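Local coordinates for protein cyclase (Uncultured organism, PDB 5IBZ) that may act as an arylformamidase-like enzyme of the cyclase family and binds acetylphosphate in its pocket, at residues I57-N62 / I104-Q109; V207-D212 / A219-N224; G269-L272 / Y278-E281. One frame throughout, in Å; residues are numbered along the deposited sequence.

Contact 1: residues I57-N62 / I104-Q109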
ATOM      1  N   ILE B  57       5.885 -19.488   5.634  1.00  7.21           N
ATOM      2  CA  ILE B  57       6.834 -18.561   6.257  1.00  7.45           C
ATOM      3  C   ILE B  57       6.052 -17.380   6.833  1.00  7.97           C
ATOM      4  O   ILE B  57       4.919 -17.101   6.427  1.00  8.82           O
ATOM      5  CB  ILE B  57       7.906 -18.053   5.279  1.00  7.78           C
ATOM      6  CG1 ILE B  57       7.313 -17.295   4.089  1.00  9.43           C
ATOM      7  CG2 ILE B  57       8.764 -19.200   4.810  1.00  9.80           C
ATOM      8  CD1 ILE B  57       8.328 -16.351   3.422  1.00  8.77           C
ATOM      9  N   PRO B  58       6.663 -16.669   7.780  1.00  7.57           N
ATOM     10  CA  PRO B  58       5.959 -15.490   8.291  1.00  8.40           C
ATOM     11  C   PRO B  58       5.810 -14.414   7.235  1.00  7.26           C
ATOM     12  O   PRO B  58       6.773 -14.150   6.479  1.00  9.08           O
ATOM     13  CB  PRO B  58       6.842 -15.013   9.451  1.00 11.20           C
ATOM     14  CG  PRO B  58       8.169 -15.641   9.229  1.00 14.74           C
ATOM     15  CD  PRO B  58       7.915 -16.936   8.489  1.00  8.96           C
ATOM     16  N   ILE B  59       4.625 -13.812   7.186  1.00  8.75           N
ATOM     17  CA  ILE B  59       4.389 -12.633   6.356  1.00  9.51           C
ATOM     18  C   ILE B  59       4.906 -11.419   7.111  1.00  9.20           C
ATOM     19  O   ILE B  59       4.281 -10.950   8.070  1.00 10.69           O
ATOM     20  CB  ILE B  59       2.922 -12.451   6.015  1.00  9.32           C
ATOM     21  CG1 ILE B  59       2.412 -13.678   5.233  1.00  8.28           C
ATOM     22  CG2 ILE B  59       2.710 -11.161   5.217  1.00  8.36           C
ATOM     23  CD1 ILE B  59       0.983 -13.631   4.815  1.00  8.64           C
ATOM     24  N   ASP B  60       6.047 -10.928   6.658  1.00  9.33           N
ATOM     25  CA  ASP B  60       6.704  -9.778   7.240  1.00 10.02           C
ATOM     26  C   ASP B  60       7.686  -9.259   6.194  1.00  9.23           C
ATOM     27  O   ASP B  60       7.668  -9.735   5.049  1.00 10.25           O
ATOM     28  CB  ASP B  60       7.378 -10.110   8.586  1.00 12.51           C
ATOM     29  CG  ASP B  60       8.491 -11.157   8.483  1.00 14.85           C
ATOM     30  OD1 ASP B  60       9.158 -11.256   7.435  1.00 14.10           O
ATOM     31  OD2 ASP B  60       8.694 -11.885   9.484  1.00 16.54           O
ATOM     32  N   SER B  61       8.529  -8.287   6.543  1.00  9.61           N
ATOM     33  CA  SER B  61       9.392  -7.664   5.552  1.00  9.82           C
ATOM     34  C   SER B  61      10.782  -8.306   5.507  1.00 10.04           C
ATOM     35  O   SER B  61      11.680  -7.813   4.811  1.00 11.90           O
ATOM     36  CB  SER B  61       9.516  -6.162   5.836  1.00 13.96           C
ATOM     37  OG  SER B  61       8.229  -5.554   5.812  1.00 13.99           O
ATOM     38  N   ASN B  62      10.919  -9.433   6.202  0.55 10.69           N
ATOM     39  CA  ASN B  62      12.205 -10.089   6.449  0.55 11.27           C
ATOM     40  C   ASN B  62      12.449 -11.336   5.579  0.55 11.23           C
ATOM     41  O   ASN B  62      13.539 -11.922   5.591  0.55 13.68           O
ATOM     42  CB  ASN B  62      12.272 -10.471   7.935  0.55 11.97           C
ATOM     43  CG  ASN B  62      13.645 -10.937   8.369  0.55 12.85           C
ATOM     44  OD1 ASN B  62      14.664 -10.370   7.974  0.55 12.82           O
ATOM     45  ND2 ASN B  62      13.676 -11.992   9.189  0.55 14.37           N
ATOM     46  N   ILE B 104      -1.953  -4.382   5.505  1.00  9.78           N
ATOM     47  CA  ILE B 104      -0.830  -4.983   4.820  1.00 11.68           C
ATOM     48  C   ILE B 104      -0.791  -4.497   3.371  1.00 12.45           C
ATOM     49  O   ILE B 104      -1.842  -4.293   2.740  1.00 11.02           O
ATOM     50  CB  ILE B 104      -0.909  -6.525   4.859  1.00 12.18           C
ATOM     51  CG1 ILE B 104       0.390  -7.159   4.358  1.00 20.39           C
ATOM     52  CG2 ILE B 104      -2.080  -7.033   4.046  1.00 13.35           C
ATOM     53  CD1 ILE B 104       1.292  -7.619   5.468  1.00 28.88           C
ATOM     54  N   TYR B 105       0.428  -4.263   2.882  1.00 10.97           N
ATOM     55  CA  TYR B 105       0.705  -4.078   1.456  1.00  9.66           C
ATOM     56  C   TYR B 105       1.604  -5.219   1.057  1.00  9.62           C
ATOM     57  O   TYR B 105       2.680  -5.364   1.609  1.00 11.70           O
ATOM     58  CB  TYR B 105       1.411  -2.748   1.152  1.00  9.43           C
ATOM     59  CG  TYR B 105       1.554  -2.463  -0.329  1.00 12.42           C
ATOM     60  CD1 TYR B 105       0.444  -2.243  -1.119  1.00 13.79           C
ATOM     61  CD2 TYR B 105       2.796  -2.408  -0.931  1.00 16.95           C
ATOM     62  CE1 TYR B 105       0.575  -1.966  -2.483  1.00 16.74           C
ATOM     63  CE2 TYR B 105       2.931  -2.134  -2.281  1.00 13.41           C
ATOM     64  CZ  TYR B 105       1.823  -1.905  -3.044  1.00 15.62           C
ATOM     65  OH  TYR B 105       1.931  -1.622  -4.400  1.00 15.65           O
HETATM   66  N   MSE B 106       1.211  -6.037   0.095  1.00 12.35           N
HETATM   67  CA  MSE B 106       2.147  -7.066  -0.328  1.00 12.58           C
HETATM   68  C   MSE B 106       1.953  -7.512  -1.751  1.00 11.42           C
HETATM   69  O   MSE B 106       0.835  -7.436  -2.288  1.00 12.39           O
HETATM   70  CB  MSE B 106       2.024  -8.297   0.582  1.00 12.28           C
HETATM   71  CG  MSE B 106       0.696  -8.982   0.483  1.00 13.42           C
HETATM   72 SE   MSE B 106       0.519 -10.463   1.740  0.51 13.85          SE
HETATM   73  CE  MSE B 106       1.832 -11.714   1.057  1.00 11.04           C
ATOM     74  N   PRO B 107       3.029  -8.008  -2.358  1.00 11.82           N
ATOM     75  CA  PRO B 107       2.821  -8.755  -3.583  1.00 12.77           C
ATOM     76  C   PRO B 107       2.087 -10.045  -3.275  1.00  9.88           C
ATOM     77  O   PRO B 107       2.374 -10.691  -2.265  1.00  9.86           O
ATOM     78  CB  PRO B 107       4.246  -9.046  -4.082  1.00 13.72           C
ATOM     79  CG  PRO B 107       5.180  -8.352  -3.160  1.00 13.86           C
ATOM     80  CD  PRO B 107       4.420  -8.122  -1.886  1.00 11.61           C
ATOM     81  N   LEU B 108       1.176 -10.446  -4.140  1.00  8.58           N
ATOM     82  CA  LEU B 108       0.511 -11.720  -3.940  1.00  8.12           C
ATOM     83  C   LEU B 108       1.463 -12.866  -4.260  1.00 10.81           C
ATOM     84  O   LEU B 108       1.179 -13.999  -3.903  1.00 13.86           O
ATOM     85  CB  LEU B 108      -0.774 -11.786  -4.775  1.00 10.05           C
ATOM     86  CG  LEU B 108      -1.800 -10.722  -4.395  1.00 10.79           C
ATOM     87  CD1 LEU B 108      -3.075 -10.869  -5.242  1.00 13.44           C
ATOM     88  CD2 LEU B 108      -2.177 -10.779  -2.923  1.00 14.71           C
ATOM     89  N   GLN B 109       2.594 -12.555  -4.895  1.00 10.86           N
ATOM     90  CA  GLN B 109       3.685 -13.515  -5.092  1.00 12.91           C
ATOM     91  C   GLN B 109       4.816 -13.232  -4.099  1.00 10.58           C
ATOM     92  O   GLN B 109       5.976 -13.565  -4.358  1.00 12.33           O
ATOM     93  CB  GLN B 109       4.242 -13.447  -6.536  1.00 13.69           C
ATOM     94  CG  GLN B 109       3.276 -13.844  -7.648  1.00 12.94           C
ATOM     95  CD  GLN B 109       2.153 -12.841  -7.887  1.00 12.02           C
ATOM     96  OE1 GLN B 109       2.400 -11.663  -8.107  1.00 14.93           O
ATOM     97  NE2 GLN B 109       0.904 -13.311  -7.767  1.00 14.58           N
TER
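Neither a ring nor a planar amide enters the junction of Ile59 with Ile104 and Met106, so there are no faces or edges to match, and rounded aliphatic groups meet instead. The CG2 methyl of Ile59 does all the touching from the loop side. It lies 3.8 Å from Ile104 CD1 and 4.2 Å from the selenium, SE, of Met106, which is present as selenomethionine. Both strand side chains run roughly perpendicular to Ile59. Met106 reaches the methyl because its CG stands between the backbone N and the carbonyl carbon (chi1 65°) and the chain then bends at chi3 (-67°). Ile104 and Met106, two apart on strand 97-107, project from the same side of it. At the strand's edge, Ile104 to Pro107 pair with an antiparallel strand of a second subunit, continuing the sheet across the interface. Farther along the loop, Asp60 OD1 accepts from Asn62 N at 2.8 Å in an Asx turn, the donor standing above the carboxylate plane, while Ser61 OG bonds to Pro72 O. The contact itself, which buries 114 Å² over both sides, is apolar throughout, so it rests on van der Waals packing and burial rather than on directed bonds.

Contact 2: residues V207-D212 / A219-N224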
ATOM      1  N   VAL B 207      14.852 -22.434   1.397  1.00 10.63           N
ATOM      2  CA  VAL B 207      14.375 -21.362   2.264  1.00 13.57           C
ATOM      3  C   VAL B 207      14.967 -21.473   3.685  1.00 13.10           C
ATOM      4  O   VAL B 207      15.030 -20.476   4.424  1.00 11.95           O
ATOM      5  CB  VAL B 207      12.820 -21.337   2.321  1.00 13.76           C
ATOM      6  CG1 VAL B 207      12.286 -22.562   3.017  1.00 13.48           C
ATOM      7  CG2 VAL B 207      12.316 -20.084   2.979  1.00 19.03           C
ATOM      8  N   GLU B 208      15.471 -22.651   4.045  1.00 13.90           N
ATOM      9  CA  GLU B 208      16.039 -22.867   5.381  1.00  9.24           C
ATOM     10  C   GLU B 208      17.392 -22.185   5.542  1.00 14.97           C
ATOM     11  O   GLU B 208      17.942 -22.134   6.655  1.00 21.03           O
ATOM     12  CB  GLU B 208      16.165 -24.367   5.668  1.00 12.79           C
ATOM     13  CG  GLU B 208      14.814 -25.067   5.700  1.00 12.16           C
ATOM     14  CD  GLU B 208      14.889 -26.604   5.729  1.00 15.71           C
ATOM     15  OE1 GLU B 208      15.975 -27.161   6.019  1.00 16.13           O
ATOM     16  OE2 GLU B 208      13.835 -27.232   5.486  1.00 13.60           O
ATOM     17  N   SER B 209      17.923 -21.671   4.439  1.00 11.74           N
ATOM     18  CA  SER B 209      19.202 -20.971   4.462  1.00 15.93           C
ATOM     19  C   SER B 209      19.063 -19.447   4.438  1.00 13.84           C
ATOM     20  O   SER B 209      20.048 -18.741   4.605  1.00 15.52           O
ATOM     21  CB  SER B 209      20.077 -21.423   3.279  1.00 16.03           C
ATOM     22  OG  SER B 209      19.608 -20.945   2.013  1.00 18.64           O
ATOM     23  N   TRP B 210      17.850 -18.936   4.273  1.00 11.32           N
ATOM     24  CA  TRP B 210      17.664 -17.503   4.035  1.00  9.78           C
ATOM     25  C   TRP B 210      17.809 -16.629   5.278  1.00 10.95           C
ATOM     26  O   TRP B 210      18.460 -15.577   5.248  1.00 10.48           O
ATOM     27  CB  TRP B 210      16.275 -17.268   3.426  1.00 10.53           C
ATOM     28  CG  TRP B 210      15.842 -15.828   3.448  1.00 10.47           C
ATOM     29  CD1 TRP B 210      15.061 -15.209   4.388  1.00  9.02           C
ATOM     30  CD2 TRP B 210      16.167 -14.828   2.482  1.00 11.53           C
ATOM     31  NE1 TRP B 210      14.885 -13.892   4.064  1.00 10.90           N
ATOM     32  CE2 TRP B 210      15.548 -13.633   2.895  1.00 10.27           C
ATOM     33  CE3 TRP B 210      16.923 -14.826   1.310  1.00 10.73           C
ATOM     34  CZ2 TRP B 210      15.672 -12.452   2.182  1.00 11.44           C
ATOM     35  CZ3 TRP B 210      17.040 -13.660   0.607  1.00 10.45           C
ATOM     36  CH2 TRP B 210      16.412 -12.486   1.043  1.00 11.93           C
ATOM     37  N   TYR B 211      17.166 -17.027   6.366  1.00 10.94           N
ATOM     38  CA  TYR B 211      16.952 -16.088   7.473  1.00  9.88           C
ATOM     39  C   TYR B 211      18.222 -15.705   8.236  1.00 12.39           C
ATOM     40  O   TYR B 211      18.300 -14.597   8.774  1.00 16.57           O
ATOM     41  CB  TYR B 211      15.884 -16.664   8.399  1.00 11.27           C
ATOM     42  CG  TYR B 211      14.512 -16.535   7.783  1.00 11.65           C
ATOM     43  CD1 TYR B 211      13.822 -15.333   7.846  1.00 13.78           C
ATOM     44  CD2 TYR B 211      13.939 -17.585   7.077  1.00 13.15           C
ATOM     45  CE1 TYR B 211      12.574 -15.190   7.264  1.00 13.16           C
ATOM     46  CE2 TYR B 211      12.681 -17.448   6.481  1.00 12.26           C
ATOM     47  CZ  TYR B 211      12.010 -16.244   6.588  1.00 12.32           C
ATOM     48  OH  TYR B 211      10.757 -16.073   6.002  1.00 12.26           O
ATOM     49  N   ASP B 212      19.243 -16.552   8.206  1.00 12.72           N
ATOM     50  CA  ASP B 212      20.507 -16.173   8.828  1.00 12.65           C
ATOM     51  C   ASP B 212      21.374 -15.238   7.983  1.00 13.80           C
ATOM     52  O   ASP B 212      22.351 -14.701   8.491  1.00 15.78           O
ATOM     53  CB  ASP B 212      21.323 -17.413   9.163  1.00 16.05           C
ATOM     54  CG  ASP B 212      20.710 -18.232  10.282  1.00 26.08           C
ATOM     55  OD1 ASP B 212      19.928 -17.659  11.076  1.00 24.17           O
ATOM     56  OD2 ASP B 212      21.039 -19.434  10.374  1.00 35.99           O
ATOM     57  N   ALA B 219      21.422 -10.325  -0.968  1.00 11.19           N
ATOM     58  CA  ALA B 219      21.553  -9.842  -2.334  1.00 13.79           C
ATOM     59  C   ALA B 219      22.160 -10.958  -3.180  1.00 14.64           C
ATOM     60  O   ALA B 219      21.675 -11.251  -4.257  1.00 15.52           O
ATOM     61  CB  ALA B 219      22.405  -8.571  -2.387  1.00 13.07           C
ATOM     62  N   SER B 220      23.201 -11.610  -2.671  1.00 14.04           N
ATOM     63  CA  SER B 220      23.854 -12.693  -3.418  1.00 14.01           C
ATOM     64  C   SER B 220      22.907 -13.870  -3.667  1.00 13.53           C
ATOM     65  O   SER B 220      22.993 -14.545  -4.693  1.00 15.94           O
ATOM     66  CB  SER B 220      25.106 -13.179  -2.679  1.00 14.06           C
ATOM     67  OG  SER B 220      26.058 -12.141  -2.550  1.00 12.82           O
ATOM     68  N   PHE B 221      22.015 -14.122  -2.715  1.00 11.37           N
ATOM     69  CA  PHE B 221      21.093 -15.251  -2.746  1.00 11.56           C
ATOM     70  C   PHE B 221      20.345 -15.301  -4.074  1.00 17.95           C
ATOM     71  O   PHE B 221      20.138 -16.372  -4.658  1.00 15.56           O
ATOM     72  CB  PHE B 221      20.115 -15.122  -1.570  1.00 13.21           C
ATOM     73  CG  PHE B 221      19.107 -16.258  -1.417  1.00 14.63           C
ATOM     74  CD1 PHE B 221      19.364 -17.336  -0.576  1.00 19.30           C
ATOM     75  CD2 PHE B 221      17.868 -16.184  -2.015  1.00 12.69           C
ATOM     76  CE1 PHE B 221      18.406 -18.356  -0.397  1.00 17.33           C
ATOM     77  CE2 PHE B 221      16.922 -17.187  -1.844  1.00 14.45           C
ATOM     78  CZ  PHE B 221      17.190 -18.268  -1.033  1.00 17.61           C
ATOM     79  N   PHE B 222      19.936 -14.136  -4.556  1.00 14.01           N
ATOM     80  CA  PHE B 222      19.118 -14.102  -5.768  1.00 16.14           C
ATOM     81  C   PHE B 222      19.919 -13.958  -7.053  1.00 18.46           C
ATOM     82  O   PHE B 222      19.359 -14.074  -8.141  1.00 26.45           O
ATOM     83  CB  PHE B 222      18.090 -12.992  -5.647  1.00 15.53           C
ATOM     84  CG  PHE B 222      16.951 -13.364  -4.744  1.00 14.95           C
ATOM     85  CD1 PHE B 222      16.033 -14.312  -5.152  1.00 19.29           C
ATOM     86  CD2 PHE B 222      16.829 -12.819  -3.487  1.00 17.53           C
ATOM     87  CE1 PHE B 222      14.995 -14.695  -4.332  1.00 20.46           C
ATOM     88  CE2 PHE B 222      15.770 -13.202  -2.651  1.00 18.22           C
ATOM     89  CZ  PHE B 222      14.863 -14.134  -3.086  1.00 20.32           C
ATOM     90  N   LEU B 223      21.223 -13.748  -6.930  1.00 15.43           N
ATOM     91  CA  LEU B 223      22.100 -13.605  -8.087  1.00 17.38           C
ATOM     92  C   LEU B 223      22.711 -14.925  -8.535  1.00 22.38           C
ATOM     93  O   LEU B 223      23.284 -15.009  -9.612  1.00 29.53           O
ATOM     94  CB  LEU B 223      23.231 -12.622  -7.779  1.00 16.81           C
ATOM     95  CG  LEU B 223      22.790 -11.185  -7.477  1.00 21.12           C
ATOM     96  CD1 LEU B 223      23.960 -10.345  -7.014  1.00 26.35           C
ATOM     97  CD2 LEU B 223      22.142 -10.563  -8.692  1.00 24.56           C
ATOM     98  N   ASN B 224      22.630 -15.945  -7.700  1.00 17.95           N
ATOM     99  CA  ASN B 224      23.313 -17.168  -8.031  1.00 22.16           C
ATOM    100  C   ASN B 224      22.308 -18.299  -8.266  1.00 11.90           C
ATOM    101  O   ASN B 224      21.122 -18.133  -8.043  1.00 13.91           O
ATOM    102  CB  ASN B 224      24.345 -17.464  -6.943  1.00 32.08           C
ATOM    103  CG  ASN B 224      25.546 -16.510  -7.023  1.00 36.86           C
ATOM    104  OD1 ASN B 224      26.478 -16.738  -7.801  1.00 29.63           O
ATOM    105  ND2 ASN B 224      25.511 -15.426  -6.248  1.00 32.98           N
TER
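Trp210 and Phe221 form an edge-to-face aromatic pair: the six-membered ring of the indole turns its edge to the phenyl face, with planes at 77° and centroids 5.0 Å apart. Atom CE3 of Trp210 sits over the centre of the Phe221 ring, 3.7 Å from CD2. The pair with Phe222 is oblique, planes at 60°, and its closest atoms are Trp210 CZ3 and Phe222 CE2 at 3.5 Å. Phe221 CD2 in turn lies over the face of the Phe222 ring, so the three residues make an aromatic cluster. At the edge of the Phe221 ring lies Ser209 OG, in van der Waals contact at 3.7 Å from CE1. The cluster fastens helix 215-223 to the short 3-10 turn and loop that lead into it, and Phe66 extends it beyond Phe222. Among polar contacts, Ser209 OG hydrogen-bonds to Leu206 O. The indole N-H, on NE1, is taken up by Asn62 O. Ser220 O accepts from Leu223 N at 3.0 Å and from Asn224 ND2 at 3.1 Å, the two donors coming from opposite faces of its carbonyl plane. On the outer side Ala219, Ser220 and Leu223 pack on Val216 of a third subunit.

Contact 3: residues G269-L272 / Y278-E281. With UVW (acetylphosphate), chain F.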
ATOM      1  N   GLY B 269       6.401 -22.578 -17.925  1.00 12.88           N
ATOM      2  CA  GLY B 269       5.574 -22.563 -19.114  1.00 12.27           C
ATOM      3  C   GLY B 269       4.820 -23.859 -19.291  1.00 11.58           C
ATOM      4  O   GLY B 269       3.608 -23.862 -19.548  1.00 13.95           O
ATOM      5  N   ASN B 270       5.526 -24.979 -19.177  1.00 11.13           N
ATOM      6  CA  ASN B 270       4.891 -26.272 -19.386  1.00 11.46           C
ATOM      7  C   ASN B 270       3.849 -26.552 -18.298  1.00  9.49           C
ATOM      8  O   ASN B 270       2.764 -27.029 -18.601  1.00 12.58           O
ATOM      9  CB  ASN B 270       5.923 -27.406 -19.409  1.00 10.90           C
ATOM     10  CG  ASN B 270       6.798 -27.403 -20.663  1.00 19.34           C
ATOM     11  OD1 ASN B 270       7.943 -27.840 -20.617  1.00 27.67           O
ATOM     12  ND2 ASN B 270       6.259 -26.944 -21.776  1.00 27.64           N
ATOM     13  N   LEU B 271       4.165 -26.270 -17.029  1.00  9.36           N
ATOM     14  CA  LEU B 271       3.187 -26.571 -15.991  1.00  9.04           C
ATOM     15  C   LEU B 271       1.961 -25.672 -16.076  1.00  9.42           C
ATOM     16  O   LEU B 271       0.827 -26.151 -16.109  1.00  9.22           O
ATOM     17  CB  LEU B 271       3.799 -26.452 -14.604  1.00 11.72           C
ATOM     18  CG  LEU B 271       4.832 -27.523 -14.254  1.00 11.60           C
ATOM     19  CD1 LEU B 271       5.267 -27.341 -12.796  1.00 10.24           C
ATOM     20  CD2 LEU B 271       4.364 -28.938 -14.501  1.00 13.57           C
ATOM     21  N   LEU B 272       2.171 -24.361 -16.112  1.00  9.81           N
ATOM     22  CA  LEU B 272       1.028 -23.444 -16.061  1.00 10.69           C
ATOM     23  C   LEU B 272       0.204 -23.436 -17.338  1.00 11.15           C
ATOM     24  O   LEU B 272      -1.007 -23.635 -17.292  1.00 12.61           O
ATOM     25  CB  LEU B 272       1.516 -22.032 -15.759  1.00  9.01           C
ATOM     26  CG  LEU B 272       2.147 -21.899 -14.358  1.00  8.48           C
ATOM     27  CD1 LEU B 272       2.808 -20.548 -14.229  1.00 12.23           C
ATOM     28  CD2 LEU B 272       1.172 -22.117 -13.218  1.00 10.79           C
ATOM     29  N   TYR B 278      -0.833 -26.112 -11.004  1.00  7.08           N
ATOM     30  CA  TYR B 278      -0.519 -24.965 -10.173  1.00  8.01           C
ATOM     31  C   TYR B 278       0.860 -25.099  -9.550  1.00 10.00           C
ATOM     32  O   TYR B 278       1.350 -26.204  -9.307  1.00  7.98           O
ATOM     33  CB  TYR B 278      -1.600 -24.804  -9.078  1.00  7.84           C
ATOM     34  CG  TYR B 278      -2.940 -24.499  -9.695  1.00  7.60           C
ATOM     35  CD1 TYR B 278      -3.730 -25.519 -10.212  1.00 10.44           C
ATOM     36  CD2 TYR B 278      -3.399 -23.202  -9.818  1.00  9.14           C
ATOM     37  CE1 TYR B 278      -4.931 -25.252 -10.829  1.00  9.22           C
ATOM     38  CE2 TYR B 278      -4.605 -22.922 -10.419  1.00  7.91           C
ATOM     39  CZ  TYR B 278      -5.369 -23.951 -10.946  1.00  7.33           C
ATOM     40  OH  TYR B 278      -6.590 -23.681 -11.558  1.00 10.61           O
ATOM     41  N   ILE B 279       1.482 -23.945  -9.324  1.00  8.52           N
ATOM     42  CA  ILE B 279       2.811 -23.863  -8.747  1.00  6.84           C
ATOM     43  C   ILE B 279       2.766 -23.173  -7.394  1.00  8.28           C
ATOM     44  O   ILE B 279       2.254 -22.057  -7.263  1.00  9.02           O
ATOM     45  CB  ILE B 279       3.776 -23.099  -9.691  1.00  7.17           C
ATOM     46  CG1 ILE B 279       4.006 -23.901 -10.983  1.00  8.33           C
ATOM     47  CG2 ILE B 279       5.061 -22.745  -8.978  1.00  9.95           C
ATOM     48  CD1 ILE B 279       4.884 -23.233 -11.989  1.00 10.06           C
ATOM     49  N   GLY B 280       3.325 -23.844  -6.389  1.00  7.23           N
ATOM     50  CA  GLY B 280       3.441 -23.292  -5.049  1.00  8.44           C
ATOM     51  C   GLY B 280       4.887 -22.986  -4.714  1.00  6.65           C
ATOM     52  O   GLY B 280       5.786 -23.765  -5.045  1.00  8.60           O
ATOM     53  N   GLU B 281       5.125 -21.831  -4.096  1.00  7.16           N
ATOM     54  CA  GLU B 281       6.490 -21.391  -3.832  1.00  7.47           C
ATOM     55  C   GLU B 281       6.628 -20.815  -2.443  1.00  8.35           C
ATOM     56  O   GLU B 281       5.664 -20.285  -1.877  1.00  8.16           O
ATOM     57  CB  GLU B 281       6.937 -20.343  -4.862  1.00  8.81           C
ATOM     58  CG  GLU B 281       7.044 -20.933  -6.264  1.00 10.44           C
ATOM     59  CD  GLU B 281       7.154 -19.906  -7.372  1.00 13.30           C
ATOM     60  OE1 GLU B 281       6.817 -18.727  -7.163  1.00 15.82           O
ATOM     61  OE2 GLU B 281       7.614 -20.312  -8.456  1.00 13.57           O
TER
HETATM   62  C1  UVW F 401      10.103 -15.652 -10.875  1.00 44.05           C
HETATM   63  O1  UVW F 401       9.599 -14.620 -10.589  1.00 54.91           O
HETATM   64  C1M UVW F 401      11.480 -15.675 -11.535  1.00 43.15           C
HETATM   65  O2  UVW F 401       9.463 -16.867 -10.615  1.00 27.99           O
HETATM   66  P   UVW F 401       7.924 -16.975 -10.047  1.00 20.73           P
HETATM   67  O1P UVW F 401       6.993 -16.070 -10.818  1.00 22.07           O
HETATM   68  O2P UVW F 401       7.526 -18.424 -10.217  1.00 26.99           O
HETATM   69  O3P UVW F 401       7.844 -16.608  -8.587  1.00 27.93           O
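Acetylphosphate O2P lies 2.6 Å from Glu281 OE2, at one end of the strand whose Ile279 packs on Leu271 and Leu272. The other carboxylate oxygen, Glu281 OE1, is 2.8 Å from O3P of the same phosphate and also 3.1 Å from its O2P, so O2P lies near both carboxylate oxygens. An extended chain beyond CG carries the carboxylate out from the strand to the ligand. His268, His119 and Arg69 hydrogen-bond acetylphosphate as well, and Asp115 and Ile250 complete the lining of the pocket.

Two residues back, the contact turns wholly apolar. Ile279 has CG1 beside its backbone N (chi1 -66°) and a straight chain to CD1, which comes to 3.9 Å from Leu272 CG. Its CG1 touches both leucines, 4.0 Å from Leu272 CD2 and 4.1 Å from Leu271 CD1. Both leucines cross Ile279 at about a right angle, Leu272 making more of the contact. Ile279 and Glu281 leave the same face of the strand, and both touch His268, a ligand-binding residue from the helix that also carries the leucines.

Helix 266-275 links strand 244-247 to the adjacent, parallel strand 278-281 in a beta-alpha-beta crossover. On its other edge strand 278-281 pairs antiparallel with strand 113-115, while the side chain of Tyr278 starts away from the helix and its ring meets Phe155 edge-to-face.

Contacts 1 and 3 are buried and contact 2 only partly so, yet contact 3 alone belongs to the large mixed sheet and reaches the ligand pocket. Contact 1 joins a loop to a strand of a separate antiparallel pair that a second subunit extends; contact 2 joins a 3-10 turn and loop to helix 215-223. Their chemistry follows: aliphatic methyls and selenium in the first, aromatic rings in the second, and in the third aliphatic packing that gives way to a carboxylate beside a phosphate. Contacts 1 and 2 touch directly, Tyr211 packing on Ile57 and Pro58, whereas contact 3 stands apart from both, its centre about 20 Å from that of contact 1.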